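Local structure of molinate hydrolase (Gulosibacter molinativorax, 4WGX) at residues Ile210-His215 / Thr250-Leu255; Asp267-Ala272 / Lys291-Glu296; Ser295-Thr300 / Val335-Gly340; Glu192-Ile197 / Leu234-Asp239. The protein probably hydrolyses carbon-nitrogen bonds other than peptide bonds, as a metal-dependent amidohydrolase, and is named for the herbicide molinate. One frame throughout, in Å; residues are numbered along the deposited sequence.

Contact 1: residues Ile210-His215 / Thr250-Leu255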
loop_
_atom_site.group_PDB
_atom_site.type_symbol
_atom_site.label_atom_id
_atom_site.label_comp_id
_atom_site.label_asym_id
_atom_site.label_seq_id
_atom_site.Cartn_x
_atom_site.Cartn_y
_atom_site.Cartn_z
ATOM N N ILE A 210 1.364 -29.952 -10.705
ATOM C CA ILE A 210 0.160 -29.205 -11.021
ATOM C C ILE A 210 -0.363 -28.466 -9.783
ATOM O O ILE A 210 -0.426 -29.024 -8.691
ATOM C CB ILE A 210 -0.924 -30.144 -11.575
ATOM C CG1 ILE A 210 -0.444 -30.747 -12.895
ATOM C CG2 ILE A 210 -2.223 -29.402 -11.776
ATOM C CD1 ILE A 210 -1.327 -31.827 -13.447
ATOM N N ALA A 211 -0.709 -27.196 -9.967
ATOM C CA ALA A 211 -1.343 -26.413 -8.914
ATOM C C ALA A 211 -2.811 -26.777 -8.827
ATOM O O ALA A 211 -3.629 -26.143 -9.461
ATOM C CB ALA A 211 -1.187 -24.930 -9.183
ATOM N N VAL A 212 -3.144 -27.805 -8.057
ATOM C CA VAL A 212 -4.531 -28.224 -7.918
ATOM C C VAL A 212 -5.314 -27.096 -7.260
ATOM O O VAL A 212 -6.400 -26.734 -7.701
ATOM C CB VAL A 212 -4.666 -29.514 -7.095
ATOM C CG1 VAL A 212 -6.122 -29.848 -6.849
ATOM C CG2 VAL A 212 -3.980 -30.664 -7.798
ATOM N N THR A 213 -4.737 -26.544 -6.205
ATOM C CA THR A 213 -5.298 -25.379 -5.558
ATOM C C THR A 213 -4.435 -24.153 -5.810
ATOM O O THR A 213 -3.402 -24.215 -6.467
ATOM C CB THR A 213 -5.454 -25.594 -4.054
ATOM O OG1 THR A 213 -4.173 -25.825 -3.474
ATOM C CG2 THR A 213 -6.351 -26.777 -3.776
ATOM N N ASP A 214 -4.890 -23.032 -5.280
ATOM C CA ASP A 214 -4.245 -21.754 -5.487
ATOM C C ASP A 214 -2.943 -21.625 -4.729
ATOM O O ASP A 214 -2.613 -22.421 -3.864
ATOM C CB ASP A 214 -5.177 -20.633 -5.045
ATOM C CG ASP A 214 -5.368 -20.626 -3.562
ATOM O OD1 ASP A 214 -6.172 -21.438 -3.076
ATOM O OD2 ASP A 214 -4.664 -19.856 -2.887
ATOM N N HIS A 215 -2.231 -20.563 -5.048
ATOM C CA HIS A 215 -1.018 -20.199 -4.354
ATOM C C HIS A 215 -1.150 -18.758 -3.814
ATOM O O HIS A 215 -0.228 -17.956 -3.911
ATOM C CB HIS A 215 0.161 -20.354 -5.311
ATOM C CG HIS A 215 1.493 -20.294 -4.653
ATOM N ND1 HIS A 215 2.169 -19.111 -4.458
ATOM C CD2 HIS A 215 2.292 -21.270 -4.175
ATOM C CE1 HIS A 215 3.321 -19.361 -3.864
ATOM N NE2 HIS A 215 3.418 -20.663 -3.688
ATOM N N THR A 250 1.430 -32.899 -7.088
ATOM C CA THR A 250 0.375 -31.929 -6.852
ATOM C C THR A 250 0.770 -30.905 -5.798
ATOM O O THR A 250 1.545 -31.185 -4.886
ATOM C CB THR A 250 -0.930 -32.606 -6.409
ATOM O OG1 THR A 250 -0.704 -33.363 -5.217
ATOM C CG2 THR A 250 -1.461 -33.512 -7.493
ATOM N N HIS A 251 0.241 -29.701 -5.973
ATOM C CA HIS A 251 0.243 -28.675 -4.943
ATOM C C HIS A 251 -1.189 -28.525 -4.439
ATOM O O HIS A 251 -2.080 -28.221 -5.208
ATOM C CB HIS A 251 0.785 -27.361 -5.505
ATOM C CG HIS A 251 0.446 -26.152 -4.694
ATOM N ND1 HIS A 251 1.244 -25.692 -3.668
ATOM C CD2 HIS A 251 -0.592 -25.286 -4.775
ATOM C CE1 HIS A 251 0.712 -24.602 -3.153
ATOM N NE2 HIS A 251 -0.402 -24.334 -3.805
ATOM N N THR A 252 -1.397 -28.760 -3.149
ATOM C CA THR A 252 -2.705 -28.628 -2.526
ATOM C C THR A 252 -2.614 -27.861 -1.221
ATOM O O THR A 252 -1.610 -27.928 -0.532
ATOM C CB THR A 252 -3.366 -30.008 -2.247
ATOM O OG1 THR A 252 -2.554 -30.783 -1.362
ATOM C CG2 THR A 252 -3.584 -30.766 -3.521
ATOM N N THR A 253 -3.690 -27.162 -0.883
ATOM C CA THR A 253 -3.749 -26.312 0.305
ATOM C C THR A 253 -5.123 -26.376 0.962
ATOM O O THR A 253 -5.469 -25.512 1.748
ATOM C CB THR A 253 -3.435 -24.837 -0.027
ATOM O OG1 THR A 253 -4.370 -24.350 -0.993
ATOM C CG2 THR A 253 -2.025 -24.685 -0.570
ATOM N N SER A 254 -5.906 -27.395 0.619
ATOM C CA SER A 254 -7.217 -27.618 1.226
ATOM C C SER A 254 -7.494 -29.111 1.341
ATOM O O SER A 254 -6.864 -29.918 0.667
ATOM C CB SER A 254 -8.329 -26.944 0.421
ATOM O OG SER A 254 -8.505 -27.553 -0.837
ATOM N N LEU A 255 -8.436 -29.472 2.203
ATOM C CA LEU A 255 -8.858 -30.858 2.337
ATOM C C LEU A 255 -9.371 -31.419 1.016
ATOM O O LEU A 255 -9.090 -32.570 0.647
ATOM C CB LEU A 255 -9.942 -30.977 3.399
ATOM C CG LEU A 255 -9.527 -30.648 4.828
ATOM C CD1 LEU A 255 -10.741 -30.680 5.749
ATOM C CD2 LEU A 255 -8.482 -31.605 5.311
HETATM O O HOH W 1 -4.522 -21.753 -0.789
#
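His251 and Ile210 open the contact through the backbone: His251 N donates to Ile210 O at 2.9 Å, continuing the parallel pairing of Ile210 with Thr250 and of Ala211 with His251. Beyond the strand ends, His251 O receives Thr213 N in a nearly straight bond and Val212 N in a weak, bent one; Ala211 is the centre of an inverse gamma turn, and Val212 N also bonds weakly to Ile210 O. Among the side-chain bonds, His251 NE2 reaches Asp214 O at 2.9 Å. The acceptor lies in the imidazole plane, but the nitrogen sits 44° out of the carbonyl plane. With CG anti to the backbone N (chi1 162°), the ring points its edge at the carbonyls of Thr213 and Asp214, and CE1 comes 3.8 Å from His215 CD2. Thr213 OG1 and Thr253 OG1 share a hydrogen bond of 2.9 Å. A water 2.6 Å from Thr253 OG1 donates weakly to Asp214 OD2, while Asp214 OD1 accepts Tyr226 N. Apolar packing is slight: Val212 CG2 lies beside Thr250 CG2. His251 is a zinc ligand in this protein, though no metal is bound to it in this chain, and its place at a strand's C-terminal end is that of the metal site in the amidohydrolase TIM barrel.

Contact 2: residues Asp267-Ala272 / Lys291-Glu296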
loop_
_atom_site.group_PDB
_atom_site.type_symbol
_atom_site.label_atom_id
_atom_site.label_comp_id
_atom_site.label_asym_id
_atom_site.label_seq_id
_atom_site.Cartn_x
_atom_site.Cartn_y
_atom_site.Cartn_z
ATOM N N ASP A 267 1.617 -39.278 -7.646
ATOM C CA ASP A 267 2.832 -39.968 -7.234
ATOM C C ASP A 267 3.449 -39.316 -6.010
ATOM O O ASP A 267 4.051 -39.987 -5.178
ATOM C CB ASP A 267 3.835 -40.002 -8.377
ATOM C CG ASP A 267 3.352 -40.854 -9.542
ATOM O OD1 ASP A 267 3.398 -42.097 -9.419
ATOM O OD2 ASP A 267 2.940 -40.285 -10.571
ATOM N N LEU A 268 3.307 -38.002 -5.907
ATOM C CA LEU A 268 3.741 -37.300 -4.711
ATOM C C LEU A 268 2.907 -36.051 -4.478
ATOM O O LEU A 268 2.730 -35.221 -5.363
ATOM C CB LEU A 268 5.216 -36.941 -4.803
ATOM C CG LEU A 268 5.822 -36.399 -3.510
ATOM C CD1 LEU A 268 5.759 -37.406 -2.381
ATOM C CD2 LEU A 268 7.245 -35.974 -3.755
ATOM N N MET A 269 2.399 -35.931 -3.262
ATOM C CA MET A 269 1.554 -34.813 -2.888
ATOM C C MET A 269 2.326 -33.859 -1.987
ATOM O O MET A 269 2.621 -34.185 -0.848
ATOM C CB MET A 269 0.288 -35.347 -2.215
ATOM C CG MET A 269 -0.651 -35.983 -3.227
ATOM S SD MET A 269 -1.998 -36.938 -2.563
ATOM C CE MET A 269 -1.121 -38.139 -1.595
ATOM N N ILE A 270 2.673 -32.689 -2.517
ATOM C CA ILE A 270 3.518 -31.740 -1.800
ATOM C C ILE A 270 2.705 -30.987 -0.759
ATOM O O ILE A 270 1.569 -30.590 -1.007
ATOM C CB ILE A 270 4.203 -30.744 -2.750
ATOM C CG1 ILE A 270 4.971 -31.488 -3.845
ATOM C CG2 ILE A 270 5.141 -29.847 -1.975
ATOM C CD1 ILE A 270 6.119 -32.323 -3.349
ATOM N N HIS A 271 3.346 -30.764 0.383
ATOM C CA HIS A 271 2.713 -30.386 1.649
ATOM C C HIS A 271 1.236 -30.778 1.743
ATOM O O HIS A 271 0.349 -29.933 1.838
ATOM C CB HIS A 271 2.891 -28.882 1.938
ATOM C CG HIS A 271 2.627 -27.973 0.782
ATOM N ND1 HIS A 271 1.386 -27.848 0.190
ATOM C CD2 HIS A 271 3.433 -27.085 0.155
ATOM C CE1 HIS A 271 1.456 -26.954 -0.779
ATOM N NE2 HIS A 271 2.683 -26.475 -0.822
ATOM N N ALA A 272 1.021 -32.090 1.761
ATOM C CA ALA A 272 -0.287 -32.725 1.876
ATOM C C ALA A 272 -1.053 -32.369 3.151
ATOM O O ALA A 272 -2.272 -32.428 3.167
ATOM C CB ALA A 272 -0.106 -34.243 1.792
ATOM N N LYS A 291 -4.512 -46.788 -0.911
ATOM C CA LYS A 291 -3.895 -46.595 -2.215
ATOM C C LYS A 291 -2.373 -46.541 -2.146
ATOM O O LYS A 291 -1.711 -46.509 -3.169
ATOM C CB LYS A 291 -4.454 -45.336 -2.859
ATOM C CG LYS A 291 -5.957 -45.393 -3.033
ATOM C CD LYS A 291 -6.575 -44.030 -3.251
ATOM C CE LYS A 291 -6.476 -43.617 -4.694
ATOM N NZ LYS A 291 -7.720 -43.897 -5.454
ATOM N N GLN A 292 -1.829 -46.561 -0.936
ATOM C CA GLN A 292 -0.386 -46.462 -0.726
ATOM C C GLN A 292 0.254 -45.311 -1.524
ATOM O O GLN A 292 1.212 -45.509 -2.259
ATOM C CB GLN A 292 0.285 -47.799 -1.071
ATOM C CG GLN A 292 0.089 -48.878 -0.014
ATOM C CD GLN A 292 0.857 -48.592 1.268
ATOM O OE1 GLN A 292 2.080 -48.729 1.321
ATOM N NE2 GLN A 292 0.138 -48.195 2.313
ATOM N N LEU A 293 -0.286 -44.106 -1.369
ATOM C CA LEU A 293 0.256 -42.931 -2.040
ATOM C C LEU A 293 1.236 -42.192 -1.146
ATOM O O LEU A 293 1.126 -42.241 0.070
ATOM C CB LEU A 293 -0.846 -41.972 -2.450
ATOM C CG LEU A 293 -1.923 -42.517 -3.370
ATOM C CD1 LEU A 293 -2.889 -41.400 -3.672
ATOM C CD2 LEU A 293 -1.331 -43.092 -4.649
ATOM N N TRP A 294 2.194 -41.518 -1.767
ATOM C CA TRP A 294 3.215 -40.767 -1.045
ATOM C C TRP A 294 2.793 -39.334 -0.738
ATOM O O TRP A 294 2.410 -38.588 -1.632
ATOM C CB TRP A 294 4.523 -40.733 -1.849
ATOM C CG TRP A 294 5.152 -42.068 -2.023
ATOM C CD1 TRP A 294 5.169 -42.819 -3.153
ATOM C CD2 TRP A 294 5.849 -42.818 -1.032
ATOM N NE1 TRP A 294 5.833 -43.990 -2.933
ATOM C CE2 TRP A 294 6.264 -44.019 -1.634
ATOM C CE3 TRP A 294 6.163 -42.597 0.307
ATOM C CZ2 TRP A 294 6.975 -44.993 -0.947
ATOM C CZ3 TRP A 294 6.869 -43.559 0.991
ATOM C CH2 TRP A 294 7.263 -44.751 0.366
ATOM N N SER A 295 2.878 -38.960 0.532
ATOM C CA SER A 295 2.635 -37.585 0.956
ATOM C C SER A 295 3.933 -36.957 1.408
ATOM O O SER A 295 4.629 -37.503 2.253
ATOM C CB SER A 295 1.620 -37.517 2.102
ATOM O OG SER A 295 0.370 -38.046 1.729
ATOM N N GLU A 296 4.268 -35.819 0.828
ATOM C CA GLU A 296 5.335 -34.996 1.358
ATOM C C GLU A 296 4.687 -34.058 2.372
ATOM O O GLU A 296 3.578 -33.579 2.165
ATOM C CB GLU A 296 6.060 -34.244 0.241
ATOM C CG GLU A 296 7.237 -33.404 0.705
ATOM C CD GLU A 296 6.878 -31.933 0.915
ATOM O OE1 GLU A 296 5.691 -31.606 1.118
ATOM O OE2 GLU A 296 7.788 -31.097 0.862
HETATM O O HOH W 2 1.917 -41.720 -4.647
#
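Glu296 reaches across to His271 with its carboxylate, OE1 accepting the backbone N of His271 at 2.6 Å, nearly along the C-O bond. Its CG is anti to the backbone N (chi1 -177°) and the chain then bends sharply at chi2, which turns the carboxylate back to the end of the neighbouring strand. On the way it passes at a slant by Ile270, whose CG2 lies 3.6 Å from Glu296 OE1. The backbone of the same residue adds two more bonds, Glu296 N to Met269 O and Ala272 N to Glu296 O, so side chain and main chain together grip the turn that carries His271. The imidazole meets the ring of His251, and its ND1 bonds weakly to Thr252 O.

At the other end, Leu268 and Trp294 cross obliquely, Leu268 CD1 resting on Trp294 CB at 3.6 Å. The indole leads off toward helix 393-398, and Asp267 O lies at its edge, near the ring plane; a water links this carbonyl to Trp294 N. Met269 bends at chi3 (-58°) and brings its methyl CE near both Leu293 CB, 3.9 Å away, and Ser295 OG, 3.6 Å away. Its backbone N donates to Trp294 O. The methyl of Ala272 meets Ser295 CB, CB to CB 3.7 Å. His271 is a zinc ligand in this protein, with no metal bound to it in this chain; successive strands joined through a helix, with a histidine at the strand's C-terminal end, are consistent with the metal site of the amidohydrolase TIM barrel.

Contact 3: residues Ser295-Thr300 / Val335-Gly340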
loop_
_atom_site.group_PDB
_atom_site.type_symbol
_atom_site.label_atom_id
_atom_site.label_comp_id
_atom_site.label_asym_id
_atom_site.label_seq_id
_atom_site.Cartn_x
_atom_site.Cartn_y
_atom_site.Cartn_z
ATOM N N SER A 295 2.878 -38.960 0.532
ATOM C CA SER A 295 2.635 -37.585 0.956
ATOM C C SER A 295 3.933 -36.957 1.408
ATOM O O SER A 295 4.629 -37.503 2.253
ATOM C CB SER A 295 1.620 -37.517 2.102
ATOM O OG SER A 295 0.370 -38.046 1.729
ATOM N N GLU A 296 4.268 -35.819 0.828
ATOM C CA GLU A 296 5.335 -34.996 1.358
ATOM C C GLU A 296 4.687 -34.058 2.372
ATOM O O GLU A 296 3.578 -33.579 2.165
ATOM C CB GLU A 296 6.060 -34.244 0.241
ATOM C CG GLU A 296 7.237 -33.404 0.705
ATOM C CD GLU A 296 6.878 -31.933 0.915
ATOM O OE1 GLU A 296 5.691 -31.606 1.118
ATOM O OE2 GLU A 296 7.788 -31.097 0.862
ATOM N N VAL A 297 5.358 -33.847 3.490
ATOM C CA VAL A 297 4.877 -32.918 4.495
ATOM C C VAL A 297 6.033 -32.027 4.894
ATOM O O VAL A 297 7.179 -32.429 4.781
ATOM C CB VAL A 297 4.308 -33.640 5.717
ATOM C CG1 VAL A 297 3.229 -34.620 5.300
ATOM C CG2 VAL A 297 5.403 -34.364 6.464
ATOM N N GLN A 298 5.725 -30.817 5.344
ATOM C CA GLN A 298 6.740 -29.828 5.672
ATOM C C GLN A 298 6.488 -29.281 7.065
ATOM O O GLN A 298 5.771 -28.309 7.223
ATOM C CB GLN A 298 6.741 -28.707 4.630
ATOM C CG GLN A 298 7.124 -29.223 3.253
ATOM C CD GLN A 298 7.086 -28.194 2.145
ATOM O OE1 GLN A 298 7.288 -28.529 0.985
ATOM N NE2 GLN A 298 6.834 -26.948 2.485
ATOM N N PRO A 299 7.062 -29.928 8.086
ATOM C CA PRO A 299 6.815 -29.583 9.485
ATOM C C PRO A 299 7.766 -28.541 10.036
ATOM O O PRO A 299 8.771 -28.234 9.411
ATOM C CB PRO A 299 7.040 -30.912 10.193
ATOM C CG PRO A 299 8.171 -31.493 9.430
ATOM C CD PRO A 299 7.889 -31.145 7.986
ATOM N N THR A 300 7.456 -28.033 11.217
ATOM C CA THR A 300 8.373 -27.189 11.967
ATOM C C THR A 300 8.748 -27.894 13.247
ATOM O O THR A 300 7.972 -28.676 13.766
ATOM C CB THR A 300 7.756 -25.829 12.307
ATOM O OG1 THR A 300 6.419 -26.017 12.770
ATOM C CG2 THR A 300 7.747 -24.936 11.094
ATOM N N VAL A 335 1.168 -43.577 7.309
ATOM C CA VAL A 335 1.054 -43.365 5.868
ATOM C C VAL A 335 2.443 -43.244 5.251
ATOM O O VAL A 335 3.402 -42.935 5.950
ATOM C CB VAL A 335 0.224 -42.104 5.517
ATOM C CG1 VAL A 335 -1.138 -42.158 6.172
ATOM C CG2 VAL A 335 0.951 -40.819 5.915
ATOM N N PRO A 336 2.562 -43.499 3.941
ATOM C CA PRO A 336 3.849 -43.303 3.269
ATOM C C PRO A 336 4.263 -41.828 3.256
ATOM O O PRO A 336 3.544 -41.004 2.696
ATOM C CB PRO A 336 3.586 -43.823 1.854
ATOM C CG PRO A 336 2.407 -44.714 1.988
ATOM C CD PRO A 336 1.566 -44.089 3.037
ATOM N N LEU A 337 5.413 -41.518 3.846
ATOM C CA LEU A 337 5.868 -40.141 3.992
ATOM C C LEU A 337 7.197 -39.848 3.295
ATOM O O LEU A 337 8.118 -40.657 3.316
ATOM C CB LEU A 337 5.990 -39.801 5.472
ATOM C CG LEU A 337 4.677 -39.680 6.233
ATOM C CD1 LEU A 337 4.964 -39.596 7.700
ATOM C CD2 LEU A 337 3.894 -38.468 5.778
ATOM N N VAL A 338 7.277 -38.667 2.696
ATOM C CA VAL A 338 8.454 -38.223 1.963
ATOM C C VAL A 338 8.997 -36.924 2.542
ATOM O O VAL A 338 8.246 -36.005 2.853
ATOM C CB VAL A 338 8.140 -38.021 0.462
ATOM C CG1 VAL A 338 9.259 -37.278 -0.252
ATOM C CG2 VAL A 338 7.900 -39.357 -0.201
ATOM N N LEU A 339 10.315 -36.850 2.666
ATOM C CA LEU A 339 10.978 -35.632 3.108
ATOM C C LEU A 339 11.052 -34.597 1.992
ATOM O O LEU A 339 11.466 -34.891 0.882
ATOM C CB LEU A 339 12.385 -35.948 3.625
ATOM C CG LEU A 339 13.235 -34.793 4.173
ATOM C CD1 LEU A 339 14.211 -35.313 5.193
ATOM C CD2 LEU A 339 13.994 -34.073 3.088
ATOM N N GLY A 340 10.637 -33.383 2.318
ATOM C CA GLY A 340 10.740 -32.240 1.431
ATOM C C GLY A 340 10.591 -31.002 2.285
ATOM O O GLY A 340 10.060 -31.097 3.381
HETATM O O HOH W 3 0.677 -40.780 2.304
#
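Strands 295-297 and 337-339 run parallel in register, Ser295 beside Leu337 and Glu296 beside Val338, and their short axes diverge by 47°. They are successive strands of the TIM barrel, joined through a helical connection that ends in helix 322-333. Ser295 N donates to Pro336 O at 3.1 Å in an almost straight bond, and Val338 N returns one to Ser295 O at 2.9 Å. A water adds a second link at this end, accepting a hydrogen bond from Ser295 OG and donating one to Pro336 O. Val297 CG1 packs on Leu337 CD2, 3.9 Å away, on the face that also carries Ser295. On the other face the aliphatic part of Glu296 runs by the neighbouring strand, its CG 3.5 Å from Val338 O and 3.8 Å from Gly340 CA. An alanine in place of Glu296 would remove the carboxylate, which is likely to leave His271 N without its acceptor and open a gap over Gly340. Glycine suits this spot, since a side chain there would run into the carboxylate. Gln298, whose NE2 is bonded to Asp342, brings its CG to 3.5 Å from Gly340 O. Glu296 OE2 lies just 2.6 Å from Gln298 OE1.

Contact 4: residues Glu192-Ile197 / Leu234-Asp239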
loop_
_atom_site.group_PDB
_atom_site.type_symbol
_atom_site.label_atom_id
_atom_site.label_comp_id
_atom_site.label_asym_id
_atom_site.label_seq_id
_atom_site.Cartn_x
_atom_site.Cartn_y
_atom_site.Cartn_z
ATOM N N GLU A 192 -7.965 -26.374 -25.646
ATOM C CA GLU A 192 -6.856 -25.439 -25.832
ATOM C C GLU A 192 -5.789 -25.645 -24.770
ATOM O O GLU A 192 -4.642 -25.274 -24.970
ATOM C CB GLU A 192 -7.335 -23.991 -25.814
ATOM C CG GLU A 192 -8.319 -23.654 -26.910
ATOM C CD GLU A 192 -8.498 -22.162 -27.110
ATOM O OE1 GLU A 192 -7.664 -21.377 -26.613
ATOM O OE2 GLU A 192 -9.474 -21.771 -27.780
ATOM N N VAL A 193 -6.169 -26.215 -23.636
ATOM C CA VAL A 193 -5.199 -26.558 -22.608
ATOM C C VAL A 193 -4.356 -27.763 -23.042
ATOM O O VAL A 193 -3.140 -27.764 -22.869
ATOM C CB VAL A 193 -5.878 -26.878 -21.257
ATOM C CG1 VAL A 193 -4.908 -27.540 -20.290
ATOM C CG2 VAL A 193 -6.435 -25.621 -20.629
ATOM N N ARG A 194 -5.011 -28.794 -23.570
ATOM C CA ARG A 194 -4.307 -30.039 -23.919
ATOM C C ARG A 194 -2.983 -29.875 -24.713
ATOM O O ARG A 194 -1.938 -30.394 -24.293
ATOM C CB ARG A 194 -5.257 -30.959 -24.689
ATOM C CG ARG A 194 -4.883 -32.432 -24.581
ATOM C CD ARG A 194 -5.885 -33.330 -25.253
ATOM N NE ARG A 194 -7.086 -33.542 -24.464
ATOM C CZ ARG A 194 -7.194 -34.424 -23.482
ATOM N NH1 ARG A 194 -6.161 -35.167 -23.126
ATOM N NH2 ARG A 194 -8.347 -34.546 -22.831
ATOM N N PRO A 195 -3.011 -29.150 -25.843
ATOM C CA PRO A 195 -1.753 -28.994 -26.581
ATOM C C PRO A 195 -0.668 -28.237 -25.830
ATOM O O PRO A 195 0.507 -28.548 -26.019
ATOM C CB PRO A 195 -2.161 -28.209 -27.834
ATOM C CG PRO A 195 -3.517 -27.667 -27.545
ATOM C CD PRO A 195 -4.149 -28.580 -26.575
ATOM N N LEU A 196 -1.045 -27.275 -24.992
ATOM C CA LEU A 196 -0.059 -26.484 -24.251
ATOM C C LEU A 196 0.675 -27.330 -23.221
ATOM O O LEU A 196 1.885 -27.203 -23.039
ATOM C CB LEU A 196 -0.729 -25.289 -23.574
ATOM C CG LEU A 196 -1.409 -24.319 -24.540
ATOM C CD1 LEU A 196 -2.150 -23.222 -23.793
ATOM C CD2 LEU A 196 -0.413 -23.711 -25.509
ATOM N N ILE A 197 -0.051 -28.208 -22.550
ATOM C CA ILE A 197 0.569 -29.070 -21.557
ATOM C C ILE A 197 1.359 -30.186 -22.268
ATOM O O ILE A 197 2.465 -30.549 -21.836
ATOM C CB ILE A 197 -0.469 -29.666 -20.579
ATOM C CG1 ILE A 197 0.207 -30.553 -19.538
ATOM C CG2 ILE A 197 -1.539 -30.450 -21.307
ATOM C CD1 ILE A 197 1.127 -29.814 -18.623
ATOM N N LEU A 234 -8.382 -30.166 -15.143
ATOM C CA LEU A 234 -7.414 -30.851 -14.302
ATOM C C LEU A 234 -7.159 -32.257 -14.851
ATOM O O LEU A 234 -6.013 -32.703 -14.950
ATOM C CB LEU A 234 -7.888 -30.921 -12.858
ATOM C CG LEU A 234 -6.934 -31.641 -11.902
ATOM C CD1 LEU A 234 -5.614 -30.906 -11.790
ATOM C CD2 LEU A 234 -7.543 -31.817 -10.517
ATOM N N ASP A 235 -8.231 -32.943 -15.226
ATOM C CA ASP A 235 -8.101 -34.275 -15.792
ATOM C C ASP A 235 -7.377 -34.268 -17.151
ATOM O O ASP A 235 -6.609 -35.176 -17.441
ATOM C CB ASP A 235 -9.479 -34.937 -15.911
ATOM C CG ASP A 235 -10.002 -35.433 -14.570
ATOM O OD1 ASP A 235 -9.177 -35.764 -13.693
ATOM O OD2 ASP A 235 -11.234 -35.508 -14.392
ATOM N N VAL A 236 -7.618 -33.262 -17.981
ATOM C CA VAL A 236 -6.785 -33.081 -19.163
ATOM C C VAL A 236 -5.288 -33.053 -18.797
ATOM O O VAL A 236 -4.457 -33.799 -19.357
ATOM C CB VAL A 236 -7.140 -31.787 -19.909
ATOM C CG1 VAL A 236 -6.075 -31.434 -20.931
ATOM C CG2 VAL A 236 -8.461 -31.898 -20.579
ATOM N N LEU A 237 -4.949 -32.177 -17.863
ATOM C CA LEU A 237 -3.562 -32.060 -17.443
ATOM C C LEU A 237 -2.993 -33.403 -16.963
ATOM O O LEU A 237 -1.921 -33.850 -17.402
ATOM C CB LEU A 237 -3.430 -31.015 -16.339
ATOM C CG LEU A 237 -3.801 -29.574 -16.707
ATOM C CD1 LEU A 237 -3.800 -28.719 -15.472
ATOM C CD2 LEU A 237 -2.867 -28.992 -17.754
ATOM N N VAL A 238 -3.724 -34.033 -16.052
ATOM C CA VAL A 238 -3.308 -35.308 -15.494
ATOM C C VAL A 238 -3.125 -36.377 -16.590
ATOM O O VAL A 238 -2.122 -37.091 -16.614
ATOM C CB VAL A 238 -4.323 -35.789 -14.442
ATOM C CG1 VAL A 238 -4.088 -37.237 -14.055
ATOM C CG2 VAL A 238 -4.259 -34.913 -13.213
ATOM N N ASP A 239 -4.085 -36.477 -17.498
ATOM C CA ASP A 239 -3.997 -37.472 -18.557
ATOM C C ASP A 239 -2.755 -37.215 -19.404
ATOM O O ASP A 239 -2.016 -38.148 -19.723
ATOM C CB ASP A 239 -5.253 -37.474 -19.437
ATOM C CG ASP A 239 -6.500 -37.923 -18.680
ATOM O OD1 ASP A 239 -6.364 -38.361 -17.523
ATOM O OD2 ASP A 239 -7.614 -37.844 -19.241
HETATM O O HOH W 4 -8.668 -35.654 -20.152
#
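Leu237 and Val193 meet in the tightly packed half of the contact, where two helices lie at 29° with their axes 9.3 Å apart. The methyl Leu237 CD2 enters between two side chains of the facing helix, 3.6 Å from Val193 CG1 and 3.8 Å from Ile197 CB. Both are met at about a right angle, so one methyl serves as the wedge. Val193 CG1 also reaches Val236 CG1, at 4.1 Å, which extends the apolar patch toward the surface.

There the packing gives way to a longer, polar side chain. Arg194 starts with CG anti to the backbone N (chi1 -155°), then bends at chi3 (-78°) and lays its guanidinium over Val236: Val236 CG1 sits 4.1 Å above the centre of one face, and Arg194 NH2 comes 3.5 Å from Val236 CG2. A water accepts from Arg194 NH2 and donates to Asp239 OD2, 2.6 Å from that oxygen; Asp239 CB lies near the guanidinium edge. Direct charge pairing lies elsewhere, with Arg194 NH1 bound to Glu240. A leucine in place of Arg194 would probably leave Glu240 without its cation and the bridging water without its donor.

Deeper in, Leu237 rests on Ile210 of strand 208-211, and both Leu237 and Ile197 touch Ile144 of strand 143-144, so these two helices form part of the layer outside the parallel strands.

Contacts 1, 2 and 3 follow one another round the barrel wall. Strands 248-251 and 268-270 are neighbours, so contacts 1 and 2 touch, with Thr250 O 3.0 Å from Ile270 N; contacts 2 and 3 share Ser295 and Glu296, and their centres are 8 Å apart. The zinc ligands His251 of contact 1 and His271 of contact 2 come together, His251 ND1 lying 3.2 Å from His271 CE1, while the side chain of Glu296, shared by contacts 2 and 3, is about 4 Å from that of His271. A bound pentanediol, probably from the crystallisation liquor, sits beside His215. Contact 4 backs contact 1 from outside, Leu237 CB being 3.7 Å from Ile210 CD1, and its centre is about 27 Å from that of contact 3.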